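PDB 7NCV: glutaredoxin, CPYC type from Chlamydomonas reinhardtii, which probably reduces disulfides and glutathionylated proteins with electrons from glutathione, as a CPYC-type thiol oxidoreductase of the thioredoxin superfamily. Local coordinates for residues A[11-14]-A[19-22]; A[30-35]-A[87-92]; A[34-39]-A[95-100]; A[61-66]-A[74-79]. All blocks are in the same frame, centred on the assembly; numbering follows the deposited sequence.

From the N terminus, contact 1 closes first, folding helix 3-16 back onto strand 19-23 across a short turn. Contacts 2 and 3 then both start from helix 28-41, staggered along it and sharing Lys34 and Asn35. They run to helix 85-94 and helix 96-103, so their long loops overlap and cross. Contact 4 opens and closes within both of these loops, bringing helix 58-67 to strand 74-77, the neighbour of strand 19-23 in the sheet. Contacts 1 and 4 thus pack helices on one face of the thioredoxin-like sheet, with centres about 7 Å apart, while contacts 2 and 3 join the helices on the other face.

Contact 1 (A[11-14]-A[19-22]); sequences QKAV and VIVY
Val14, near the end of helix 3-16, is the residue whose backbone comes closest to the strand, with its CA 6.5 Å from the CA of Ile20. The chain turns back after only four intervening residues, and helix and strand are then joined by side chains without a hydrogen bond between residues 11-14 and 19-22. Ala13 points its CB toward the strand. This methyl is 3.6 Å from Ile20 CD1, the end of an extended isoleucine branch whose CG1 stands anti to the backbone N (chi1 179°). It also lies 3.4 Å from Tyr22 OH, so the phenol reaches the helix with its hydroxyl end. A small residue suits this place, because two longer side chains converge on it. Val14 contributes its CG2 methyl, anti to the carbonyl carbon, and leaves CG1 to pack on Phe76 of strand 74-77. CG2 meets Ile20 CG2 at 4.0 Å, the two side chains crossing at about a right angle, and approaches the edge of the Tyr22 ring near its plane, 4.4 Å from CE2. The beta-branched Ile20 thus offers one branch to each helix residue. Around them, Phe76 also touches Ile20 and Tyr22, as does Val48 of strand 46-49. Val19 and Val21 turn to the opposite face of the sheet, where Leu37 of helix 28-41 packs on them, as expected of a thioredoxin-fold strand between two helical layers.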
loop_
_atom_site.group_PDB
_atom_site.type_symbol
_atom_site.label_atom_id
_atom_site.label_comp_id
_atom_site.label_asym_id
_atom_site.label_seq_id
_atom_site.Cartn_x
_atom_site.Cartn_y
_atom_site.Cartn_z
ATOM N N GLN A 11 9.001 6.900 0.809
ATOM C CA GLN A 11 10.016 6.131 0.111
ATOM C C GLN A 11 10.777 5.230 1.076
ATOM O O GLN A 11 11.052 4.066 0.758
ATOM C CB GLN A 11 10.976 7.063 -0.630
ATOM C CG GLN A 11 10.279 7.736 -1.822
ATOM C CD GLN A 11 11.244 8.713 -2.466
ATOM O OE1 GLN A 11 12.052 9.371 -1.771
ATOM N NE2 GLN A 11 11.172 8.818 -3.785
ATOM N N LYS A 12 11.123 5.746 2.273
ATOM C CA LYS A 12 11.852 4.941 3.260
ATOM C C LYS A 12 10.992 3.768 3.738
ATOM O O LYS A 12 11.496 2.643 3.906
ATOM C CB LYS A 12 12.256 5.822 4.417
ATOM C CG LYS A 12 13.494 6.708 4.068
ATOM C CD LYS A 12 14.023 7.476 5.260
ATOM C CE LYS A 12 15.468 7.925 5.012
ATOM N NZ LYS A 12 15.683 8.512 3.640
ATOM N N ALA A 13 9.696 4.009 3.993
ATOM C CA ALA A 13 8.854 2.923 4.486
ATOM C C ALA A 13 8.656 1.868 3.413
ATOM O O ALA A 13 8.634 0.660 3.709
ATOM C CB ALA A 13 7.490 3.477 4.948
ATOM N N VAL A 14 8.467 2.297 2.152
ATOM C CA VAL A 14 8.280 1.338 1.066
ATOM C C VAL A 14 9.542 0.498 0.867
ATOM O O VAL A 14 9.462 -0.707 0.587
ATOM C CB VAL A 14 7.908 2.127 -0.201
ATOM C CG1 VAL A 14 8.026 1.292 -1.465
ATOM C CG2 VAL A 14 6.443 2.639 -0.085
ATOM N N VAL A 19 5.703 -5.498 2.550
ATOM C CA VAL A 19 4.355 -5.173 2.061
ATOM C C VAL A 19 3.862 -3.999 2.901
ATOM O O VAL A 19 3.946 -4.065 4.147
ATOM C CB VAL A 19 3.393 -6.356 2.267
ATOM C CG1 VAL A 19 1.966 -5.990 1.825
ATOM C CG2 VAL A 19 3.906 -7.605 1.555
ATOM N N ILE A 20 3.422 -2.925 2.251
ATOM C CA ILE A 20 2.897 -1.786 2.999
ATOM C C ILE A 20 1.722 -1.217 2.191
ATOM O O ILE A 20 1.765 -1.135 0.952
ATOM C CB ILE A 20 3.991 -0.724 3.305
ATOM C CG1 ILE A 20 3.393 0.467 4.061
ATOM C CG2 ILE A 20 4.668 -0.238 2.002
ATOM C CD1 ILE A 20 4.508 1.398 4.680
ATOM N N VAL A 21 0.670 -0.827 2.892
ATOM C CA VAL A 21 -0.548 -0.288 2.289
ATOM C C VAL A 21 -0.786 1.064 2.939
ATOM O O VAL A 21 -0.896 1.137 4.178
ATOM C CB VAL A 21 -1.751 -1.174 2.588
ATOM C CG1 VAL A 21 -3.015 -0.584 1.893
ATOM C CG2 VAL A 21 -1.492 -2.608 2.142
ATOM N N TYR A 22 -0.907 2.123 2.134
ATOM C CA TYR A 22 -1.386 3.409 2.599
ATOM C C TYR A 22 -2.893 3.416 2.424
ATOM O O TYR A 22 -3.403 3.044 1.352
ATOM C CB TYR A 22 -0.728 4.533 1.791
ATOM C CG TYR A 22 0.693 4.695 2.266
ATOM C CD1 TYR A 22 0.976 5.521 3.352
ATOM C CD2 TYR A 22 1.718 3.892 1.751
ATOM C CE1 TYR A 22 2.267 5.610 3.913
ATOM C CE2 TYR A 22 3.035 3.984 2.260
ATOM C CZ TYR A 22 3.285 4.853 3.332
ATOM O OH TYR A 22 4.583 4.939 3.860
#

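Contact 2 (A[30-35]-A[87-92])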
loop_
_atom_site.group_PDB
_atom_site.type_symbol
_atom_site.label_atom_id
_atom_site.label_comp_id
_atom_site.label_asym_id
_atom_site.label_seq_id
_atom_site.Cartn_x
_atom_site.Cartn_y
_atom_site.Cartn_z
ATOM N N CYS A 30 -9.899 0.280 0.244
ATOM C CA CYS A 30 -8.818 -0.125 1.158
ATOM C C CYS A 30 -9.134 -1.496 1.735
ATOM O O CYS A 30 -8.261 -2.369 1.829
ATOM C CB CYS A 30 -8.668 0.904 2.267
ATOM S SG CYS A 30 -8.038 2.521 1.709
ATOM N N VAL A 31 -10.412 -1.732 2.080
ATOM C CA VAL A 31 -10.801 -3.033 2.591
ATOM C C VAL A 31 -10.595 -4.096 1.521
ATOM O O VAL A 31 -10.154 -5.201 1.817
ATOM C CB VAL A 31 -12.260 -3.009 3.107
ATOM C CG1 VAL A 31 -12.692 -4.431 3.557
ATOM C CG2 VAL A 31 -12.384 -2.012 4.232
ATOM N N LYS A 32 -10.927 -3.796 0.259
ATOM C CA LYS A 32 -10.717 -4.777 -0.801
ATOM C C LYS A 32 -9.252 -5.170 -0.869
ATOM O O LYS A 32 -8.936 -6.362 -0.988
ATOM C CB LYS A 32 -11.171 -4.159 -2.122
ATOM C CG LYS A 32 -11.207 -5.118 -3.296
ATOM C CD LYS A 32 -11.833 -4.456 -4.542
ATOM C CE LYS A 32 -13.261 -4.097 -4.378
ATOM N NZ LYS A 32 -13.817 -3.836 -5.758
ATOM N N ALA A 33 -8.346 -4.191 -0.746
ATOM C CA ALA A 33 -6.924 -4.519 -0.779
ATOM C C ALA A 33 -6.501 -5.315 0.438
ATOM O O ALA A 33 -5.748 -6.285 0.303
ATOM C CB ALA A 33 -6.131 -3.228 -0.847
ATOM N N LYS A 34 -6.983 -4.913 1.618
ATOM C CA LYS A 34 -6.600 -5.604 2.846
ATOM C C LYS A 34 -7.100 -7.032 2.815
ATOM O O LYS A 34 -6.378 -7.973 3.157
ATOM C CB LYS A 34 -7.182 -4.863 4.039
ATOM C CG LYS A 34 -6.475 -3.556 4.298
ATOM C CD LYS A 34 -7.429 -2.754 5.251
ATOM C CE LYS A 34 -6.711 -1.475 5.670
ATOM N NZ LYS A 34 -7.678 -0.765 6.605
ATOM N N ASN A 35 -8.356 -7.232 2.367
ATOM C CA ASN A 35 -8.919 -8.578 2.354
ATOM C C ASN A 35 -8.137 -9.459 1.389
ATOM O O ASN A 35 -7.938 -10.658 1.658
ATOM C CB ASN A 35 -10.384 -8.527 1.957
ATOM C CG ASN A 35 -11.276 -8.107 3.111
ATOM O OD1 ASN A 35 -10.859 -8.043 4.266
ATOM N ND2 ASN A 35 -12.563 -7.813 2.767
ATOM N N ASP A 87 -6.790 -3.384 -8.179
ATOM C CA ASP A 87 -5.594 -4.046 -8.686
ATOM C C ASP A 87 -5.184 -5.182 -7.746
ATOM O O ASP A 87 -4.726 -6.244 -8.197
ATOM C CB ASP A 87 -4.443 -3.057 -8.790
ATOM C CG ASP A 87 -4.698 -1.959 -9.770
ATOM O OD1 ASP A 87 -5.301 -2.225 -10.876
ATOM O OD2 ASP A 87 -4.239 -0.811 -9.513
ATOM N N THR A 88 -5.197 -4.916 -6.437
ATOM C CA THR A 88 -4.729 -5.922 -5.495
ATOM C C THR A 88 -5.663 -7.116 -5.473
ATOM O O THR A 88 -5.198 -8.281 -5.453
ATOM C CB THR A 88 -4.585 -5.285 -4.099
ATOM O OG1 THR A 88 -3.676 -4.173 -4.213
ATOM C CG2 THR A 88 -3.970 -6.282 -3.094
ATOM N N ALA A 89 -6.981 -6.870 -5.516
ATOM C CA ALA A 89 -7.929 -7.984 -5.594
ATOM C C ALA A 89 -7.761 -8.775 -6.886
ATOM O O ALA A 89 -7.848 -10.013 -6.870
ATOM C CB ALA A 89 -9.366 -7.442 -5.473
ATOM N N ALA A 90 -7.527 -8.086 -8.015
ATOM C CA ALA A 90 -7.312 -8.818 -9.270
ATOM C C ALA A 90 -6.074 -9.700 -9.157
ATOM O O ALA A 90 -6.077 -10.871 -9.595
ATOM C CB ALA A 90 -7.168 -7.817 -10.401
ATOM N N ALA A 91 -5.008 -9.172 -8.553
ATOM C CA ALA A 91 -3.821 -9.997 -8.418
ATOM C C ALA A 91 -4.059 -11.175 -7.454
ATOM O O ALA A 91 -3.497 -12.270 -7.679
ATOM C CB ALA A 91 -2.669 -9.130 -7.900
ATOM N N ALA A 92 -4.894 -10.992 -6.419
ATOM C CA ALA A 92 -5.241 -12.144 -5.584
ATOM C C ALA A 92 -5.940 -13.218 -6.411
ATOM O O ALA A 92 -5.597 -14.419 -6.299
ATOM C CB ALA A 92 -6.136 -11.731 -4.428
#
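Thr88 meets the flat group of this interface, the carbonyl of Ala33, for no aromatic ring takes part. Its methyl CG2 comes to the oxygen end of that carbonyl, 3.8 Å from Ala33 O. With CG2 anti to its backbone N and OG1 anti to its carbonyl carbon (chi1 -57°), Thr88 gives its methyl to the neighbouring helix and keeps its hydroxyl for a hydrogen bond with Gly84 O. Behind the methyl, Thr88 CB is 4.1 Å from Ala33 CB, and the two backbones come as near as 5.4 Å between the CA atoms of Ala33 and Thr88. The small Ala33, with the compact Thr88, suits so close an approach. Farther out, Lys32 lays its aliphatic chain against Ala89, with CG 3.7 Å and CD 4.0 Å from Ala89 CB. The bend at chi3 (-65°) then turns the ammonium end away to form a salt bridge with Asp86. Helix 28-41 starts at the CPYC motif and carries Cys30, one of the two redox-active cysteines, whose side chain packs on Val72 and Pro73; its disulfide with Cys27 is absent from this reduced structure. The chemistry is that of methyl and methylene packing with the polar ends led elsewhere: the hydroxyl and the ammonium are both satisfied by residues just before segment 87-92, so no polar side-chain end is spent across the interface.

Contact 3 (A[34-39]-A[95-100])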
loop_
_atom_site.group_PDB
_atom_site.type_symbol
_atom_site.label_atom_id
_atom_site.label_comp_id
_atom_site.label_asym_id
_atom_site.label_seq_id
_atom_site.Cartn_x
_atom_site.Cartn_y
_atom_site.Cartn_z
ATOM N N LYS A 34 -6.983 -4.913 1.618
ATOM C CA LYS A 34 -6.600 -5.604 2.846
ATOM C C LYS A 34 -7.100 -7.032 2.815
ATOM O O LYS A 34 -6.378 -7.973 3.157
ATOM C CB LYS A 34 -7.182 -4.863 4.039
ATOM C CG LYS A 34 -6.475 -3.556 4.298
ATOM C CD LYS A 34 -7.429 -2.754 5.251
ATOM C CE LYS A 34 -6.711 -1.475 5.670
ATOM N NZ LYS A 34 -7.678 -0.765 6.605
ATOM N N ASN A 35 -8.356 -7.232 2.367
ATOM C CA ASN A 35 -8.919 -8.578 2.354
ATOM C C ASN A 35 -8.137 -9.459 1.389
ATOM O O ASN A 35 -7.938 -10.658 1.658
ATOM C CB ASN A 35 -10.384 -8.527 1.957
ATOM C CG ASN A 35 -11.276 -8.107 3.111
ATOM O OD1 ASN A 35 -10.859 -8.043 4.266
ATOM N ND2 ASN A 35 -12.563 -7.813 2.767
ATOM N N ALA A 36 -7.685 -8.881 0.260
ATOM C CA ALA A 36 -6.892 -9.638 -0.705
ATOM C C ALA A 36 -5.572 -10.105 -0.092
ATOM O O ALA A 36 -5.215 -11.301 -0.178
ATOM C CB ALA A 36 -6.671 -8.807 -1.961
ATOM N N LEU A 37 -4.852 -9.179 0.524
ATOM C CA LEU A 37 -3.611 -9.536 1.205
ATOM C C LEU A 37 -3.877 -10.543 2.319
ATOM O O LEU A 37 -3.044 -11.444 2.552
ATOM C CB LEU A 37 -3.005 -8.241 1.741
ATOM C CG LEU A 37 -2.380 -7.402 0.627
ATOM C CD1 LEU A 37 -2.149 -5.979 1.173
ATOM C CD2 LEU A 37 -1.083 -7.978 -0.012
ATOM N N ASN A 38 -4.982 -10.376 3.050
ATOM C CA ASN A 38 -5.290 -11.262 4.192
ATOM C C ASN A 38 -5.545 -12.701 3.754
ATOM O O ASN A 38 -5.521 -13.615 4.602
ATOM C CB ASN A 38 -6.496 -10.739 4.964
ATOM C CG ASN A 38 -6.189 -9.460 5.694
ATOM O OD1 ASN A 38 -5.038 -9.042 5.841
ATOM N ND2 ASN A 38 -7.242 -8.846 6.194
ATOM N N GLN A 39 -5.804 -12.948 2.452
ATOM C CA GLN A 39 -5.895 -14.328 1.990
ATOM C C GLN A 39 -4.570 -15.068 2.134
ATOM O O GLN A 39 -4.571 -16.323 2.192
ATOM C CB GLN A 39 -6.325 -14.384 0.521
ATOM C CG GLN A 39 -7.649 -13.718 0.245
ATOM C CD GLN A 39 -8.014 -13.818 -1.256
ATOM O OE1 GLN A 39 -8.744 -12.978 -1.800
ATOM N NE2 GLN A 39 -7.492 -14.847 -1.921
ATOM N N GLY A 95 -3.590 -15.206 -9.256
ATOM C CA GLY A 95 -2.426 -15.996 -8.897
ATOM C C GLY A 95 -1.179 -15.174 -8.743
ATOM O O GLY A 95 -0.172 -15.676 -8.193
ATOM N N THR A 96 -1.189 -13.918 -9.186
ATOM C CA THR A 96 0.059 -13.160 -9.116
ATOM C C THR A 96 0.329 -12.552 -7.750
ATOM O O THR A 96 1.518 -12.318 -7.475
ATOM C CB THR A 96 0.111 -12.063 -10.189
ATOM O OG1 THR A 96 -0.968 -11.133 -9.998
ATOM C CG2 THR A 96 0.114 -12.667 -11.585
ATOM N N LEU A 97 -0.697 -12.308 -6.912
ATOM C CA LEU A 97 -0.430 -11.734 -5.591
ATOM C C LEU A 97 0.378 -12.707 -4.781
ATOM O O LEU A 97 1.392 -12.322 -4.180
ATOM C CB LEU A 97 -1.721 -11.388 -4.873
ATOM C CG LEU A 97 -1.486 -10.716 -3.511
ATOM C CD1 LEU A 97 -0.628 -9.450 -3.749
ATOM C CD2 LEU A 97 -2.822 -10.322 -2.940
ATOM N N GLU A 98 0.005 -13.982 -4.819
ATOM C CA GLU A 98 0.780 -15.014 -4.124
ATOM C C GLU A 98 2.228 -15.040 -4.618
ATOM O O GLU A 98 3.182 -15.063 -3.801
ATOM C CB GLU A 98 0.122 -16.363 -4.407
ATOM C CG GLU A 98 0.875 -17.533 -3.778
ATOM C CD GLU A 98 0.122 -18.829 -3.870
ATOM O OE1 GLU A 98 -0.663 -19.023 -4.833
ATOM O OE2 GLU A 98 0.319 -19.686 -2.984
ATOM N N LYS A 99 2.428 -15.010 -5.941
ATOM C CA LYS A 99 3.779 -15.078 -6.489
ATOM C C LYS A 99 4.597 -13.848 -6.081
ATOM O O LYS A 99 5.774 -13.978 -5.721
ATOM C CB LYS A 99 3.692 -15.239 -8.015
ATOM C CG LYS A 99 5.062 -15.278 -8.663
ATOM C CD LYS A 99 5.607 -16.652 -8.848
ATOM C CE LYS A 99 6.157 -16.768 -10.293
ATOM N NZ LYS A 99 6.510 -18.165 -10.653
ATOM N N LEU A 100 4.000 -12.654 -6.133
ATOM C CA LEU A 100 4.748 -11.450 -5.758
ATOM C C LEU A 100 5.127 -11.502 -4.287
ATOM O O LEU A 100 6.228 -11.049 -3.874
ATOM C CB LEU A 100 3.906 -10.201 -6.011
ATOM C CG LEU A 100 3.679 -9.883 -7.497
ATOM C CD1 LEU A 100 2.694 -8.755 -7.598
ATOM C CD2 LEU A 100 5.011 -9.510 -8.176
#
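Leu97 lays its two methyls over Ala36 and Leu37 of helix 28-41. CG stands anti to the backbone N (chi1 -177°), which carries the isobutyl group out from its own helix so that both methyls reach the facing helix. CD2 settles on the backbone of Ala36, 3.8 Å from Ala36 O and 4.0 Å from Ala36 C, with Ala36 CB a little farther off at 4.3 Å. CD1 lies 4.0 Å from Leu37 CD2, and that same Leu37 methyl is 4.1 Å from Leu97 CD2, so one leucine branch sits against both methyls of the other while the two side chains cross at about a right angle. Alanine suits position 36 because its short side chain leaves the helix backbone open to a methyl. Leucine at 37 is long enough to reach both helix 96-103 and the sheet, where it packs on Val19 and Val21. In the thioredoxin fold of glutaredoxins, helix 28-41 lies on the sheet together with the C-terminal helices. Here the last of them, helix 96-103, follows helix 85-94 almost without a break. Gly95 makes the joint: it is the first residue to leave helical geometry after one helix and the N-cap of the next, and at its phi of 94° a CB would collide with the carbonyl O of the residue before, so glycine is needed. Thr96 OG1 hydrogen-bonds Asn94 OD1 across this bend, and a backbone hydrogen bond runs between Leu97 and Ala91. Leu97 also packs on Phe40 of the facing helix and on Ile77 of strand 74-77.

Contact 4 (A[61-66]-A[74-79])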
loop_
_atom_site.group_PDB
_atom_site.type_symbol
_atom_site.label_atom_id
_atom_site.label_comp_id
_atom_site.label_asym_id
_atom_site.label_seq_id
_atom_site.Cartn_x
_atom_site.Cartn_y
_atom_site.Cartn_z
ATOM N N ASP A 61 -0.524 13.824 -1.592
ATOM C CA ASP A 61 0.267 14.475 -2.631
ATOM C C ASP A 61 1.556 13.708 -2.893
ATOM O O ASP A 61 1.988 13.566 -4.043
ATOM C CB ASP A 61 0.613 15.907 -2.233
ATOM C CG ASP A 61 -0.575 16.865 -2.280
ATOM O OD1 ASP A 61 -1.686 16.484 -2.745
ATOM O OD2 ASP A 61 -0.360 18.024 -1.836
ATOM N N ALA A 62 2.220 13.251 -1.836
ATOM C CA ALA A 62 3.415 12.433 -2.051
ATOM C C ALA A 62 3.087 11.129 -2.793
ATOM O O ALA A 62 3.853 10.691 -3.665
ATOM C CB ALA A 62 4.077 12.118 -0.712
ATOM N N LEU A 63 1.991 10.451 -2.414
ATOM C CA LEU A 63 1.592 9.244 -3.133
ATOM C C LEU A 63 1.343 9.512 -4.617
ATOM O O LEU A 63 1.646 8.665 -5.465
ATOM C CB LEU A 63 0.365 8.656 -2.475
ATOM C CG LEU A 63 0.785 8.002 -1.127
ATOM C CD1 LEU A 63 -0.473 7.825 -0.291
ATOM C CD2 LEU A 63 1.552 6.684 -1.264
ATOM N N LEU A 64 0.756 10.658 -4.946
ATOM C CA LEU A 64 0.595 11.015 -6.356
ATOM C C LEU A 64 1.950 11.092 -7.066
ATOM O O LEU A 64 2.127 10.577 -8.186
ATOM C CB LEU A 64 -0.141 12.359 -6.451
ATOM C CG LEU A 64 -0.349 12.979 -7.827
ATOM C CD1 LEU A 64 -1.211 12.048 -8.653
ATOM C CD2 LEU A 64 -1.052 14.305 -7.591
ATOM N N ASP A 65 2.920 11.764 -6.440
ATOM C CA ASP A 65 4.221 11.891 -7.073
ATOM C C ASP A 65 4.874 10.537 -7.263
ATOM O O ASP A 65 5.510 10.292 -8.289
ATOM C CB ASP A 65 5.127 12.805 -6.250
ATOM C CG ASP A 65 4.932 14.280 -6.589
ATOM O OD1 ASP A 65 3.843 14.643 -7.089
ATOM O OD2 ASP A 65 5.876 15.074 -6.373
ATOM N N ILE A 66 4.724 9.644 -6.281
ATOM C CA ILE A 66 5.442 8.378 -6.292
ATOM C C ILE A 66 4.759 7.364 -7.185
ATOM O O ILE A 66 5.445 6.577 -7.843
ATOM C CB ILE A 66 5.588 7.846 -4.857
ATOM C CG1 ILE A 66 6.535 8.736 -4.070
ATOM C CG2 ILE A 66 6.065 6.386 -4.849
ATOM C CD1 ILE A 66 6.423 8.517 -2.574
ATOM N N ARG A 74 -2.962 2.580 -1.555
ATOM C CA ARG A 74 -1.748 2.489 -2.393
ATOM C C ARG A 74 -0.906 1.356 -1.836
ATOM O O ARG A 74 -0.403 1.445 -0.711
ATOM C CB ARG A 74 -0.976 3.822 -2.409
ATOM C CG ARG A 74 -1.803 4.994 -2.996
ATOM C CD ARG A 74 -1.793 4.970 -4.544
ATOM N NE ARG A 74 -3.004 5.479 -5.182
ATOM C CZ ARG A 74 -3.100 5.719 -6.489
ATOM N NH1 ARG A 74 -4.222 6.204 -7.044
ATOM N NH2 ARG A 74 -2.085 5.396 -7.252
ATOM N N VAL A 75 -0.845 0.250 -2.567
ATOM C CA VAL A 75 -0.226 -0.994 -2.104
ATOM C C VAL A 75 1.145 -1.137 -2.730
ATOM O O VAL A 75 1.301 -0.992 -3.966
ATOM C CB VAL A 75 -1.100 -2.197 -2.502
ATOM C CG1 VAL A 75 -0.445 -3.492 -2.101
ATOM C CG2 VAL A 75 -2.500 -2.080 -1.879
ATOM N N PHE A 76 2.141 -1.435 -1.886
ATOM C CA PHE A 76 3.504 -1.689 -2.354
ATOM C C PHE A 76 3.979 -3.048 -1.880
ATOM O O PHE A 76 3.713 -3.440 -0.732
ATOM C CB PHE A 76 4.480 -0.626 -1.806
ATOM C CG PHE A 76 4.135 0.803 -2.201
ATOM C CD1 PHE A 76 3.126 1.520 -1.510
ATOM C CD2 PHE A 76 4.895 1.450 -3.173
ATOM C CE1 PHE A 76 2.863 2.865 -1.831
ATOM C CE2 PHE A 76 4.668 2.764 -3.491
ATOM C CZ PHE A 76 3.640 3.478 -2.833
ATOM N N ILE A 77 4.696 -3.772 -2.750
ATOM C CA ILE A 77 5.284 -5.055 -2.388
ATOM C C ILE A 77 6.725 -5.058 -2.864
ATOM O O ILE A 77 6.988 -4.707 -4.024
ATOM C CB ILE A 77 4.508 -6.223 -3.025
ATOM C CG1 ILE A 77 3.039 -6.200 -2.505
ATOM C CG2 ILE A 77 5.218 -7.541 -2.729
ATOM C CD1 ILE A 77 2.189 -7.279 -3.213
ATOM N N ASN A 78 7.659 -5.429 -1.971
ATOM C CA ASN A 78 9.086 -5.558 -2.369
ATOM C C ASN A 78 9.627 -4.232 -2.929
ATOM O O ASN A 78 10.485 -4.224 -3.831
ATOM C CB ASN A 78 9.266 -6.686 -3.411
ATOM C CG ASN A 78 10.704 -7.153 -3.516
ATOM O OD1 ASN A 78 11.389 -7.254 -2.520
ATOM N ND2 ASN A 78 11.153 -7.418 -4.737
ATOM N N GLY A 79 9.093 -3.119 -2.439
ATOM C CA GLY A 79 9.561 -1.781 -2.793
ATOM C C GLY A 79 8.944 -1.229 -4.064
ATOM O O GLY A 79 9.324 -0.119 -4.489
#
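Leu63 and Ile66, one turn apart on helix 58-67, reach Phe76 from two sides of its ring. Both approach at the edge, near the ring plane: Leu63 CD2 lies 4.1 Å from Phe76 CE1, and Ile66 CG2 is 4.1 Å from Phe76 CE2. Leucine and isoleucine therefore straddle the far end of the phenyl group. Leu63 holds CG anti to its carbonyl carbon (chi1 -73°), from where CD2 meets both the ring rim, at CE1 and CZ, and Arg74 CB, 4.0 Å from Leu63 CD2. In Ile66 a chi1 of -69° sets CG2 anti to the backbone N, and this gamma methyl, not the longer CG1 branch, does the touching, with the two side chains at about a right angle. Leu63 and Arg74 pass in opposite directions, with Leu63 CD1 4.1 Å from Arg74 CG. Arginine fits here because its methylenes can pack while, in the conformer described (a second is also modelled), bends at chi2 and chi3 lead the guanidinium aside, where NE hydrogen-bonds Ser71 O. The axes of helix 61-66 and strand 74-77 are 10.9 Å apart and cross at 53°, a gap bridged by these large side chains. Helix 58-67 shares one face of the thioredoxin-fold sheet with helix 3-16, whose Ile10 touches Ile66, while helix 28-41 and the C-terminal helices take the other. Strand 19-23 lies beside strand 74-77 and sends Tyr22 to Leu63, and Phe81 of strand 80-83 meets the Phe76 ring.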